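Local coordinates for protein putative sulfatase yidJ (Bacteroides fragilis, PDB 2QZU) that probably hydrolyses sulfate esters as a calcium-dependent arylsulfatase of the alkaline phosphatase clan, at residues F32-Q37 against V225-P230; R39-G44 against S333-M338; I70-V75 against M355-D360. One frame throughout, in Å; residues are numbered along the deposited sequence.

Interaction 1. Residues F32-Q37 against V225-P230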
ATOM      1  N   PHE A  32       3.212  24.401 -19.118  1.00  6.45           N
ATOM      2  CA  PHE A  32       3.621  24.325 -17.727  1.00  3.51           C
ATOM      3  C   PHE A  32       3.524  22.881 -17.264  1.00  6.85           C
ATOM      4  O   PHE A  32       2.426  22.335 -17.111  1.00  3.28           O
ATOM      5  CB  PHE A  32       2.699  25.229 -16.903  1.00  4.87           C
ATOM      6  CG  PHE A  32       3.156  25.466 -15.493  1.00  7.89           C
ATOM      7  CD1 PHE A  32       3.039  24.474 -14.524  1.00 15.51           C
ATOM      8  CD2 PHE A  32       3.653  26.711 -15.122  1.00 10.21           C
ATOM      9  CE1 PHE A  32       3.410  24.725 -13.197  1.00  8.78           C
ATOM     10  CE2 PHE A  32       4.025  26.971 -13.807  1.00 14.77           C
ATOM     11  CZ  PHE A  32       3.900  25.978 -12.842  1.00 12.38           C
ATOM     12  N   ILE A  33       4.678  22.261 -17.061  1.00  4.07           N
ATOM     13  CA  ILE A  33       4.725  20.874 -16.630  1.00  5.33           C
ATOM     14  C   ILE A  33       5.216  20.778 -15.198  1.00  6.59           C
ATOM     15  O   ILE A  33       6.194  21.422 -14.821  1.00  6.25           O
ATOM     16  CB  ILE A  33       5.675  20.047 -17.521  1.00  3.85           C
ATOM     17  CG1 ILE A  33       5.246  20.163 -18.985  1.00 13.08           C
ATOM     18  CG2 ILE A  33       5.650  18.579 -17.085  1.00  4.06           C
ATOM     19  CD1 ILE A  33       6.191  19.484 -19.948  1.00 15.48           C
HETATM   20  N   MSE A  34       4.522  19.988 -14.392  1.00  9.94           N
HETATM   21  CA  MSE A  34       4.940  19.803 -13.016  1.00  8.65           C
HETATM   22  C   MSE A  34       4.689  18.368 -12.603  1.00  8.07           C
HETATM   23  O   MSE A  34       3.769  17.715 -13.092  1.00  8.10           O
HETATM   24  CB  MSE A  34       4.208  20.773 -12.079  1.00 11.99           C
HETATM   25  CG  MSE A  34       2.707  20.604 -12.003  1.00  8.00           C
HETATM   26 SE   MSE A  34       1.922  21.877 -10.756  1.00 24.85          SE
HETATM   27  CE  MSE A  34       0.480  22.551 -11.857  1.00 16.81           C
ATOM     28  N   ALA A  35       5.549  17.874 -11.727  1.00  2.67           N
ATOM     29  CA  ALA A  35       5.446  16.521 -11.217  1.00  5.55           C
ATOM     30  C   ALA A  35       5.403  16.717  -9.715  1.00  5.32           C
ATOM     31  O   ALA A  35       6.257  17.394  -9.148  1.00  9.89           O
ATOM     32  CB  ALA A  35       6.670  15.707 -11.621  1.00  7.23           C
ATOM     33  N   ASP A  36       4.399  16.135  -9.076  1.00  7.46           N
ATOM     34  CA  ASP A  36       4.231  16.286  -7.644  1.00  6.59           C
ATOM     35  C   ASP A  36       5.319  15.609  -6.803  1.00  6.25           C
ATOM     36  O   ASP A  36       5.791  14.517  -7.126  1.00  5.77           O
ATOM     37  CB  ASP A  36       2.841  15.757  -7.257  1.00  6.91           C
ATOM     38  CG  ASP A  36       2.432  16.141  -5.855  1.00 10.15           C
ATOM     39  OD1 ASP A  36       3.000  15.583  -4.892  1.00 14.50           O
ATOM     40  OD2 ASP A  36       1.543  17.008  -5.716  1.00  9.80           O
ATOM     41  N   GLN A  37       5.731  16.286  -5.732  1.00  5.06           N
ATOM     42  CA  GLN A  37       6.711  15.742  -4.798  1.00  3.59           C
ATOM     43  C   GLN A  37       8.073  15.417  -5.412  1.00  5.96           C
ATOM     44  O   GLN A  37       8.715  14.433  -5.033  1.00  4.58           O
ATOM     45  CB  GLN A  37       6.108  14.496  -4.148  1.00  6.48           C
ATOM     46  CG  GLN A  37       6.747  14.059  -2.847  1.00  6.22           C
ATOM     47  CD  GLN A  37       5.743  13.362  -1.952  1.00 11.26           C
ATOM     48  OE1 GLN A  37       4.756  13.967  -1.525  1.00  6.28           O
ATOM     49  NE2 GLN A  37       5.981  12.089  -1.666  1.00  9.91           N
ATOM     50  N   VAL A 225      -1.310  23.066 -19.053  1.00  3.59           N
ATOM     51  CA  VAL A 225      -0.686  22.623 -17.818  1.00  4.69           C
ATOM     52  C   VAL A 225      -0.772  21.103 -17.811  1.00  4.62           C
ATOM     53  O   VAL A 225      -1.819  20.534 -18.121  1.00  7.10           O
ATOM     54  CB  VAL A 225      -1.420  23.145 -16.555  1.00  5.01           C
ATOM     55  CG1 VAL A 225      -0.817  22.503 -15.312  1.00  3.11           C
ATOM     56  CG2 VAL A 225      -1.324  24.659 -16.471  1.00  9.57           C
ATOM     57  N   VAL A 226       0.337  20.447 -17.493  1.00  4.69           N
ATOM     58  CA  VAL A 226       0.366  18.995 -17.394  1.00  4.35           C
ATOM     59  C   VAL A 226       0.875  18.758 -15.971  1.00  5.64           C
ATOM     60  O   VAL A 226       2.045  18.987 -15.677  1.00  3.99           O
ATOM     61  CB  VAL A 226       1.328  18.360 -18.424  1.00  5.09           C
ATOM     62  CG1 VAL A 226       1.290  16.847 -18.302  1.00  8.49           C
ATOM     63  CG2 VAL A 226       0.928  18.778 -19.833  1.00  3.40           C
ATOM     64  N   SER A 227      -0.030  18.325 -15.098  1.00  5.60           N
ATOM     65  CA  SER A 227       0.268  18.094 -13.689  1.00  6.86           C
ATOM     66  C   SER A 227       0.324  16.599 -13.373  1.00  5.86           C
ATOM     67  O   SER A 227      -0.704  15.966 -13.126  1.00  5.58           O
ATOM     68  CB  SER A 227      -0.810  18.783 -12.843  1.00  4.96           C
ATOM     69  OG  SER A 227      -0.595  18.598 -11.457  1.00  7.45           O
HETATM   70  N   MSE A 228       1.535  16.044 -13.373  1.00  4.81           N
HETATM   71  CA  MSE A 228       1.728  14.618 -13.111  1.00  6.39           C
HETATM   72  C   MSE A 228       1.830  14.317 -11.622  1.00  4.03           C
HETATM   73  O   MSE A 228       2.323  15.135 -10.847  1.00  7.16           O
HETATM   74  CB  MSE A 228       2.984  14.130 -13.829  1.00  7.37           C
HETATM   75  CG  MSE A 228       2.916  14.294 -15.341  1.00  4.56           C
HETATM   76 SE   MSE A 228       4.607  13.848 -16.180  1.00 22.06          SE
HETATM   77  CE  MSE A 228       4.064  13.993 -18.039  1.00 14.66           C
ATOM     78  N   ASN A 229       1.373  13.130 -11.234  1.00  5.09           N
ATOM     79  CA  ASN A 229       1.383  12.729  -9.831  1.00  6.60           C
ATOM     80  C   ASN A 229       2.732  12.158  -9.382  1.00  5.11           C
ATOM     81  O   ASN A 229       3.319  12.647  -8.416  1.00  5.67           O
ATOM     82  CB  ASN A 229       0.245  11.738  -9.562  1.00  8.87           C
ATOM     83  CG  ASN A 229      -0.255  11.808  -8.130  1.00  9.42           C
ATOM     84  OD1 ASN A 229       0.536  11.874  -7.193  1.00 11.74           O
ATOM     85  ND2 ASN A 229      -1.572  11.796  -7.956  1.00 15.04           N
ATOM     86  N   PRO A 230       3.241  11.110 -10.059  1.00  5.46           N
ATOM     87  CA  PRO A 230       4.544  10.595  -9.614  1.00  5.08           C
ATOM     88  C   PRO A 230       5.535  11.756  -9.747  1.00  4.58           C
ATOM     89  O   PRO A 230       5.346  12.627 -10.590  1.00  7.41           O
ATOM     90  CB  PRO A 230       4.842   9.486 -10.622  1.00  3.76           C
ATOM     91  CG  PRO A 230       3.470   9.026 -11.061  1.00  5.34           C
ATOM     92  CD  PRO A 230       2.711  10.327 -11.192  1.00  4.50           C
TER
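M34 leans back over the neighbouring strand, its methyl CE settling 3.7 Å from V225 CG1 as the two side chains cross. The selenomethionine reaches there because its CG sits between the backbone N and the carbonyl carbon (chi1 63°), with a further bend about the CG-SE bond. Its CG also runs alongside S227, 3.9 Å from OG, and the hydroxyl itself is taken by the K132 carbonyl and R80. F32 lies on this same face and meets V225 through its CB, 4.1 Å from CG2. I33, V226, A35 and M228 lie on the other face, where helices 267-299 and 200-213 pack against V226 and M228.

The backbones form a regular parallel ladder, the axes of 32-35 and 225-228 only 6° apart. F32 O accepts from V226 N at 2.8 Å, M34 N gives to V226 O, M34 O takes M228 N, and D36 N closes the series on M228 O at 2.9 Å. Beyond the last rung the chains stay close: D36 CB is 3.4 Å from N229 O, and A35 CB presses within 3.5 Å of P230 O, a buried carbonyl with no polar partner in the model. D36 OD2 forms salt bridges with R80 and K132. This is the central parallel pairing of an alkaline phosphatase-like sheet; the two strands end with D36 touching S76, the predicted site of 3-oxoalanine, unmodified in this model.

Interaction 2. Residues R39-G44 against S333-M338; sequences RGDAIG and SMRIPM
G40 slides its bare CA over one face of the R335 guanidinium, 4.0 Å from CZ, while D41 comes in at the edge of the same group. The salt bridge, D41 OD1 to R335 NH1 at 3.1 Å, is far from flat: the carboxylate and guanidinium planes stand 70° apart, and OD1 is met from above its own plane. Two waters lying in the guanidinium plane complete the grip. One links NH1 to G40 O, the other links NE to D41 OD1 with a short 2.6 Å approach to NE. NH2 serves A69 O, with a weak bond back to I336 O that the bends of the arginine at chi2 and chi3 allow.

G40 and D41 are the middle residues of a type I beta turn, R39 to A42, in the loop that follows strand 29-35 of the sulfatase core, and R335 is where the chain leaves helix 331-334 on its way to strand 338-341. G40 N donates to R335 O at 3.1 Å, but from 60° above the carbonyl plane. P337 flanks the turn, its CD 3.9 Å from G40 CA. Further along, I43 drops the end of its chain onto the proline, CD1 to CB at 3.6 Å.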
ATOM      1  N   ARG A  39      11.919  16.348  -5.809  1.00  4.18           N
ATOM      2  CA  ARG A  39      13.014  17.084  -5.168  1.00  7.61           C
ATOM      3  C   ARG A  39      13.914  17.799  -6.168  1.00  7.90           C
ATOM      4  O   ARG A  39      14.274  17.243  -7.206  1.00  6.48           O
ATOM      5  CB  ARG A  39      13.880  16.149  -4.318  1.00  9.30           C
ATOM      6  CG  ARG A  39      13.220  15.696  -3.033  1.00  6.93           C
ATOM      7  CD  ARG A  39      14.211  15.019  -2.089  1.00 10.14           C
ATOM      8  NE  ARG A  39      14.723  13.745  -2.594  1.00  4.93           N
ATOM      9  CZ  ARG A  39      15.843  13.605  -3.302  1.00  9.88           C
ATOM     10  NH1 ARG A  39      16.585  14.661  -3.605  1.00  9.61           N
ATOM     11  NH2 ARG A  39      16.229  12.398  -3.691  1.00  7.87           N
ATOM     12  N   GLY A  40      14.297  19.026  -5.831  1.00  8.46           N
ATOM     13  CA  GLY A  40      15.146  19.813  -6.708  1.00 10.71           C
ATOM     14  C   GLY A  40      16.481  19.190  -7.090  1.00 10.47           C
ATOM     15  O   GLY A  40      16.916  19.322  -8.233  1.00  9.90           O
ATOM     16  N   ASP A  41      17.143  18.515  -6.156  1.00 10.00           N
ATOM     17  CA  ASP A  41      18.437  17.913  -6.473  1.00  7.28           C
ATOM     18  C   ASP A  41      18.350  16.584  -7.210  1.00  8.06           C
ATOM     19  O   ASP A  41      19.373  16.020  -7.589  1.00  8.23           O
ATOM     20  CB  ASP A  41      19.284  17.734  -5.205  1.00 11.44           C
ATOM     21  CG  ASP A  41      19.745  19.059  -4.620  1.00 16.75           C
ATOM     22  OD1 ASP A  41      19.853  20.038  -5.387  1.00 12.72           O
ATOM     23  OD2 ASP A  41      20.012  19.115  -3.401  1.00 24.06           O
ATOM     24  N   ALA A  42      17.134  16.089  -7.426  1.00  6.45           N
ATOM     25  CA  ALA A  42      16.957  14.820  -8.123  1.00  8.74           C
ATOM     26  C   ALA A  42      16.903  15.011  -9.636  1.00 12.62           C
ATOM     27  O   ALA A  42      16.008  14.503 -10.306  1.00 11.74           O
ATOM     28  CB  ALA A  42      15.692  14.120  -7.634  1.00 13.06           C
ATOM     29  N   ILE A  43      17.864  15.769 -10.158  1.00 11.11           N
ATOM     30  CA  ILE A  43      17.978  16.016 -11.592  1.00 16.12           C
ATOM     31  C   ILE A  43      19.398  15.585 -11.939  1.00 16.47           C
ATOM     32  O   ILE A  43      20.355  16.009 -11.289  1.00 19.08           O
ATOM     33  CB  ILE A  43      17.802  17.513 -11.942  1.00 18.68           C
ATOM     34  CG1 ILE A  43      16.400  17.987 -11.547  1.00 15.28           C
ATOM     35  CG2 ILE A  43      18.008  17.723 -13.438  1.00 18.16           C
ATOM     36  CD1 ILE A  43      16.177  19.479 -11.750  1.00 15.82           C
ATOM     37  N   GLY A  44      19.528  14.739 -12.954  1.00 14.54           N
ATOM     38  CA  GLY A  44      20.833  14.238 -13.342  1.00 11.08           C
ATOM     39  C   GLY A  44      21.922  15.258 -13.610  1.00 15.57           C
ATOM     40  O   GLY A  44      23.045  15.112 -13.116  1.00 16.92           O
ATOM     41  N   SER A 333      12.741  19.358   1.569  1.00  4.41           N
ATOM     42  CA  SER A 333      11.310  19.609   1.476  1.00  5.99           C
ATOM     43  C   SER A 333      11.004  20.853   0.629  1.00  5.96           C
ATOM     44  O   SER A 333      10.115  20.834  -0.230  1.00  7.99           O
ATOM     45  CB  SER A 333      10.734  19.780   2.890  1.00  8.00           C
ATOM     46  OG  SER A 333       9.395  20.237   2.861  1.00 13.55           O
HETATM   47  N   MSE A 334      11.747  21.929   0.867  1.00  6.04           N
HETATM   48  CA  MSE A 334      11.545  23.186   0.146  1.00  5.35           C
HETATM   49  C   MSE A 334      12.101  23.240  -1.283  1.00  6.68           C
HETATM   50  O   MSE A 334      11.484  23.840  -2.160  1.00  7.93           O
HETATM   51  CB  MSE A 334      12.145  24.359   0.938  1.00  8.35           C
HETATM   52  CG  MSE A 334      11.477  24.650   2.282  1.00  7.99           C
HETATM   53 SE   MSE A 334      12.167  26.301   3.086  1.00 22.60          SE
HETATM   54  CE  MSE A 334      11.276  27.559   1.916  1.00 12.76           C
ATOM     55  N   ARG A 335      13.260  22.631  -1.518  1.00  4.04           N
ATOM     56  CA  ARG A 335      13.876  22.669  -2.844  1.00  5.58           C
ATOM     57  C   ARG A 335      13.106  21.905  -3.918  1.00  9.54           C
ATOM     58  O   ARG A 335      12.767  20.731  -3.751  1.00  8.55           O
ATOM     59  CB  ARG A 335      15.323  22.171  -2.764  1.00  7.47           C
ATOM     60  CG  ARG A 335      16.289  23.208  -2.207  1.00 14.15           C
ATOM     61  CD  ARG A 335      16.832  24.102  -3.317  1.00 11.91           C
ATOM     62  NE  ARG A 335      17.577  23.297  -4.278  1.00  9.99           N
ATOM     63  CZ  ARG A 335      17.202  23.063  -5.533  1.00  8.07           C
ATOM     64  NH1 ARG A 335      17.956  22.299  -6.310  1.00 13.63           N
ATOM     65  NH2 ARG A 335      16.093  23.606  -6.020  1.00 10.58           N
ATOM     66  N   ILE A 336      12.830  22.594  -5.021  1.00  5.65           N
ATOM     67  CA  ILE A 336      12.104  22.017  -6.141  1.00  5.33           C
ATOM     68  C   ILE A 336      12.825  22.269  -7.456  1.00  7.05           C
ATOM     69  O   ILE A 336      13.641  23.192  -7.572  1.00  8.85           O
ATOM     70  CB  ILE A 336      10.682  22.628  -6.281  1.00  4.40           C
ATOM     71  CG1 ILE A 336      10.781  24.151  -6.435  1.00 10.21           C
ATOM     72  CG2 ILE A 336       9.837  22.269  -5.076  1.00  5.81           C
ATOM     73  CD1 ILE A 336       9.462  24.832  -6.807  1.00  3.17           C
ATOM     74  N   PRO A 337      12.563  21.420  -8.460  1.00  6.26           N
ATOM     75  CA  PRO A 337      13.210  21.618  -9.754  1.00  8.70           C
ATOM     76  C   PRO A 337      12.542  22.835 -10.379  1.00  7.44           C
ATOM     77  O   PRO A 337      11.398  23.164 -10.049  1.00  4.87           O
ATOM     78  CB  PRO A 337      12.886  20.333 -10.503  1.00  7.17           C
ATOM     79  CG  PRO A 337      11.549  19.954  -9.955  1.00  9.79           C
ATOM     80  CD  PRO A 337      11.738  20.201  -8.469  1.00  9.66           C
HETATM   81  N   MSE A 338      13.255  23.502 -11.272  1.00  7.63           N
HETATM   82  CA  MSE A 338      12.729  24.681 -11.939  1.00  6.72           C
HETATM   83  C   MSE A 338      13.561  24.877 -13.192  1.00 11.01           C
HETATM   84  O   MSE A 338      14.605  25.531 -13.165  1.00  8.10           O
HETATM   85  CB  MSE A 338      12.852  25.898 -11.014  1.00  9.18           C
HETATM   86  CG  MSE A 338      12.353  27.209 -11.582  1.00 11.54           C
HETATM   87 SE   MSE A 338      10.429  27.319 -11.697  1.00 30.18          SE
HETATM   88  CE  MSE A 338       9.999  27.488  -9.800  1.00 11.74           C
TER
HETATM   89  O   HOH W   1      16.869  22.027  -8.738  1.00 10.93           O
HETATM   90  O   HOH W   2      19.712  22.341  -3.102  1.00 27.29           O

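Interaction 3. Residues I70-V75 against M355-D360; sequences ISSYPV and MIAFAD
I70 N meets the flat carbonyl group of I356 in its plane, 3.1 Å from the oxygen, and in return I70 O takes F358 N at 2.9 Å. The other flat groups turn elsewhere. Of the F358 side chain, only CB comes near, 4.2 Å from S71 OG; with CG anti to the backbone N (chi1 -174°) the ring swings off toward L83 of helix 76-85. The D360 carboxylate binds within its own segment and also reaches beyond it: A357 N approaches OD2 from above the carboxylate plane, 39° out of it, Q399 shares that oxygen, and F382 N binds OD1. D360 thus fixes the backbone just ahead of the short 3-10 segment 358-360.

Between the two bonds lies a single backbone bridge, I70 with A357. Besides accepting F358 N, I70 O is approached by the CA-H of A357, with A357 CA 3.1 Å from I70 O. The I70 side chain reaches the same residue with its tip, CD1 3.8 Å from A357 CB, since chi1 of 61° tucks CG1 in over the backbone. M355 CG is a looser neighbour of I70 CG1, at 4.4 Å. Farther along, a water accepts from both S72 N and A359 N, tying together two amides that do not meet directly. Both serine hydroxyls find their hydrogen bonds outside the two segments, S71 OG with D313 O and S72 OG with P400 O.

The bridge joins the loop after strand 64-66 to the one after strand 349-352, the edge pair of the large sheet. It lies just upstream of helix 76-85, for which V75 is the N-cap residue. That helix opens with S76, P78 and R80, the Ser-x-Pro-x-Arg signature of serine-type sulfatases, in which the serine is expected to mature to 3-oxoalanine.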
ATOM      1  N   ILE A  70      12.702  27.191  -4.830  1.00  4.95           N
ATOM      2  CA  ILE A  70      12.008  26.612  -3.680  1.00  5.51           C
ATOM      3  C   ILE A  70      10.489  26.785  -3.720  1.00  7.92           C
ATOM      4  O   ILE A  70       9.948  27.475  -4.582  1.00  5.94           O
ATOM      5  CB  ILE A  70      12.515  27.235  -2.345  1.00  6.27           C
ATOM      6  CG1 ILE A  70      12.260  28.745  -2.322  1.00  5.20           C
ATOM      7  CG2 ILE A  70      14.009  26.999  -2.181  1.00  4.97           C
ATOM      8  CD1 ILE A  70      10.910  29.140  -1.744  1.00 11.41           C
ATOM      9  N   SER A  71       9.818  26.130  -2.776  1.00  5.85           N
ATOM     10  CA  SER A  71       8.373  26.221  -2.608  1.00  6.30           C
ATOM     11  C   SER A  71       8.219  26.658  -1.144  1.00  6.60           C
ATOM     12  O   SER A  71       8.612  25.932  -0.225  1.00  8.48           O
ATOM     13  CB  SER A  71       7.704  24.864  -2.834  1.00  5.03           C
ATOM     14  OG  SER A  71       6.295  24.970  -2.674  1.00 10.53           O
ATOM     15  N   SER A  72       7.661  27.846  -0.937  1.00  4.75           N
ATOM     16  CA  SER A  72       7.502  28.414   0.403  1.00  7.39           C
ATOM     17  C   SER A  72       6.597  27.659   1.378  1.00  7.80           C
ATOM     18  O   SER A  72       6.855  27.649   2.584  1.00  9.31           O
ATOM     19  CB  SER A  72       7.051  29.873   0.282  1.00  9.00           C
ATOM     20  OG  SER A  72       8.090  30.660  -0.279  1.00 12.24           O
ATOM     21  N   TYR A  73       5.527  27.059   0.874  1.00  6.73           N
ATOM     22  CA  TYR A  73       4.633  26.273   1.723  1.00  4.46           C
ATOM     23  C   TYR A  73       4.652  24.923   1.017  1.00  9.01           C
ATOM     24  O   TYR A  73       3.808  24.644   0.166  1.00  7.43           O
ATOM     25  CB  TYR A  73       3.219  26.861   1.723  1.00  6.49           C
ATOM     26  CG  TYR A  73       2.340  26.381   2.863  1.00  7.32           C
ATOM     27  CD1 TYR A  73       2.620  25.195   3.538  1.00  2.86           C
ATOM     28  CD2 TYR A  73       1.219  27.115   3.263  1.00  5.18           C
ATOM     29  CE1 TYR A  73       1.811  24.747   4.585  1.00  6.96           C
ATOM     30  CE2 TYR A  73       0.396  26.669   4.309  1.00  7.74           C
ATOM     31  CZ  TYR A  73       0.704  25.486   4.962  1.00  8.99           C
ATOM     32  OH  TYR A  73      -0.092  25.036   5.995  1.00  7.24           O
ATOM     33  N   PRO A  74       5.632  24.072   1.358  1.00  8.01           N
ATOM     34  CA  PRO A  74       5.784  22.749   0.747  1.00  5.51           C
ATOM     35  C   PRO A  74       4.739  21.682   1.065  1.00  7.77           C
ATOM     36  O   PRO A  74       5.036  20.674   1.703  1.00  6.41           O
ATOM     37  CB  PRO A  74       7.199  22.352   1.162  1.00  8.37           C
ATOM     38  CG  PRO A  74       7.299  22.931   2.534  1.00 10.62           C
ATOM     39  CD  PRO A  74       6.678  24.308   2.372  1.00  7.61           C
ATOM     40  N   VAL A  75       3.514  21.931   0.607  1.00  2.73           N
ATOM     41  CA  VAL A  75       2.368  21.042   0.771  1.00  9.09           C
ATOM     42  C   VAL A  75       1.545  21.208  -0.509  1.00  4.86           C
ATOM     43  O   VAL A  75       1.453  22.313  -1.050  1.00  6.23           O
ATOM     44  CB  VAL A  75       1.514  21.439   1.989  1.00  8.58           C
ATOM     45  CG1 VAL A  75       0.324  20.500   2.116  1.00 19.87           C
ATOM     46  CG2 VAL A  75       2.362  21.386   3.248  1.00 10.97           C
HETATM   47  N   MSE A 355      16.819  32.706  -6.514  1.00  9.98           N
HETATM   48  CA  MSE A 355      15.953  31.955  -5.605  1.00 11.50           C
HETATM   49  C   MSE A 355      14.477  32.148  -5.940  1.00  8.35           C
HETATM   50  O   MSE A 355      13.693  32.626  -5.116  1.00 11.66           O
HETATM   51  CB  MSE A 355      16.204  32.365  -4.151  1.00 13.73           C
HETATM   52  CG  MSE A 355      15.730  31.316  -3.156  1.00 12.66           C
HETATM   53 SE   MSE A 355      15.559  31.975  -1.358  1.00 22.38          SE
HETATM   54  CE  MSE A 355      17.400  32.527  -1.077  1.00 11.77           C
ATOM     55  N   ILE A 356      14.105  31.773  -7.158  1.00  4.48           N
ATOM     56  CA  ILE A 356      12.726  31.893  -7.603  1.00  8.24           C
ATOM     57  C   ILE A 356      11.872  30.867  -6.861  1.00  9.60           C
ATOM     58  O   ILE A 356      12.338  29.772  -6.540  1.00  8.05           O
ATOM     59  CB  ILE A 356      12.627  31.672  -9.139  1.00  8.33           C
ATOM     60  CG1 ILE A 356      11.171  31.764  -9.598  1.00  8.01           C
ATOM     61  CG2 ILE A 356      13.221  30.323  -9.520  1.00  7.65           C
ATOM     62  CD1 ILE A 356      11.022  31.829 -11.108  1.00 12.78           C
ATOM     63  N   ALA A 357      10.628  31.230  -6.568  1.00  8.99           N
ATOM     64  CA  ALA A 357       9.735  30.323  -5.862  1.00  5.01           C
ATOM     65  C   ALA A 357       8.595  29.877  -6.759  1.00  7.10           C
ATOM     66  O   ALA A 357       8.214  30.571  -7.703  1.00  8.32           O
ATOM     67  CB  ALA A 357       9.171  30.998  -4.614  1.00  5.60           C
ATOM     68  N   PHE A 358       8.051  28.710  -6.442  1.00  8.20           N
ATOM     69  CA  PHE A 358       6.931  28.134  -7.176  1.00  6.51           C
ATOM     70  C   PHE A 358       5.831  29.183  -7.363  1.00 11.02           C
ATOM     71  O   PHE A 358       5.281  29.328  -8.455  1.00 10.38           O
ATOM     72  CB  PHE A 358       6.401  26.933  -6.381  1.00  8.68           C
ATOM     73  CG  PHE A 358       5.332  26.133  -7.080  1.00  5.64           C
ATOM     74  CD1 PHE A 358       5.601  25.464  -8.273  1.00  4.73           C
ATOM     75  CD2 PHE A 358       4.075  25.981  -6.495  1.00  5.63           C
ATOM     76  CE1 PHE A 358       4.634  24.651  -8.868  1.00  8.55           C
ATOM     77  CE2 PHE A 358       3.102  25.173  -7.079  1.00  8.28           C
ATOM     78  CZ  PHE A 358       3.382  24.504  -8.267  1.00  9.17           C
ATOM     79  N   ALA A 359       5.540  29.933  -6.303  1.00  6.78           N
ATOM     80  CA  ALA A 359       4.480  30.942  -6.331  1.00  9.73           C
ATOM     81  C   ALA A 359       4.784  32.226  -7.102  1.00  9.92           C
ATOM     82  O   ALA A 359       3.889  33.034  -7.336  1.00  9.44           O
ATOM     83  CB  ALA A 359       4.067  31.289  -4.905  1.00 11.71           C
ATOM     84  N   ASP A 360       6.039  32.426  -7.487  1.00  8.96           N
ATOM     85  CA  ASP A 360       6.407  33.624  -8.236  1.00  7.23           C
ATOM     86  C   ASP A 360       6.096  33.484  -9.720  1.00  3.18           C
ATOM     87  O   ASP A 360       6.167  34.462 -10.466  1.00  4.86           O
ATOM     88  CB  ASP A 360       7.900  33.928  -8.079  1.00  5.01           C
ATOM     89  CG  ASP A 360       8.292  34.191  -6.642  1.00 11.60           C
ATOM     90  OD1 ASP A 360       7.461  34.754  -5.891  1.00 10.38           O
ATOM     91  OD2 ASP A 360       9.437  33.850  -6.269  1.00 11.07           O
TER
HETATM   92  O   HOH W   3       6.344  29.187  -3.408  1.00  4.45           O

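How the interactions relate
From the N terminus the chain lays down the first partners in order: 32-37 at the end of the central strand 29-35, then the turn 39-44, then 70-75 ahead of helix 76-85. The second partners return in the same order, 225-230, 333-338 and 355-360, so the three closed loops all cross and none encloses another. The first segments of interactions 1 and 2 adjoin in the sequence, and the two contacts do not otherwise touch. Interaction 3 meets both: S71 N probably hydrogen-bonds to M334 O of interaction 2, 2.9 Å away, and the F358 ring packs with M34 and F32 of interaction 1. Together they tie the sheet's middle strands to its 64-66 and 349-352 edge.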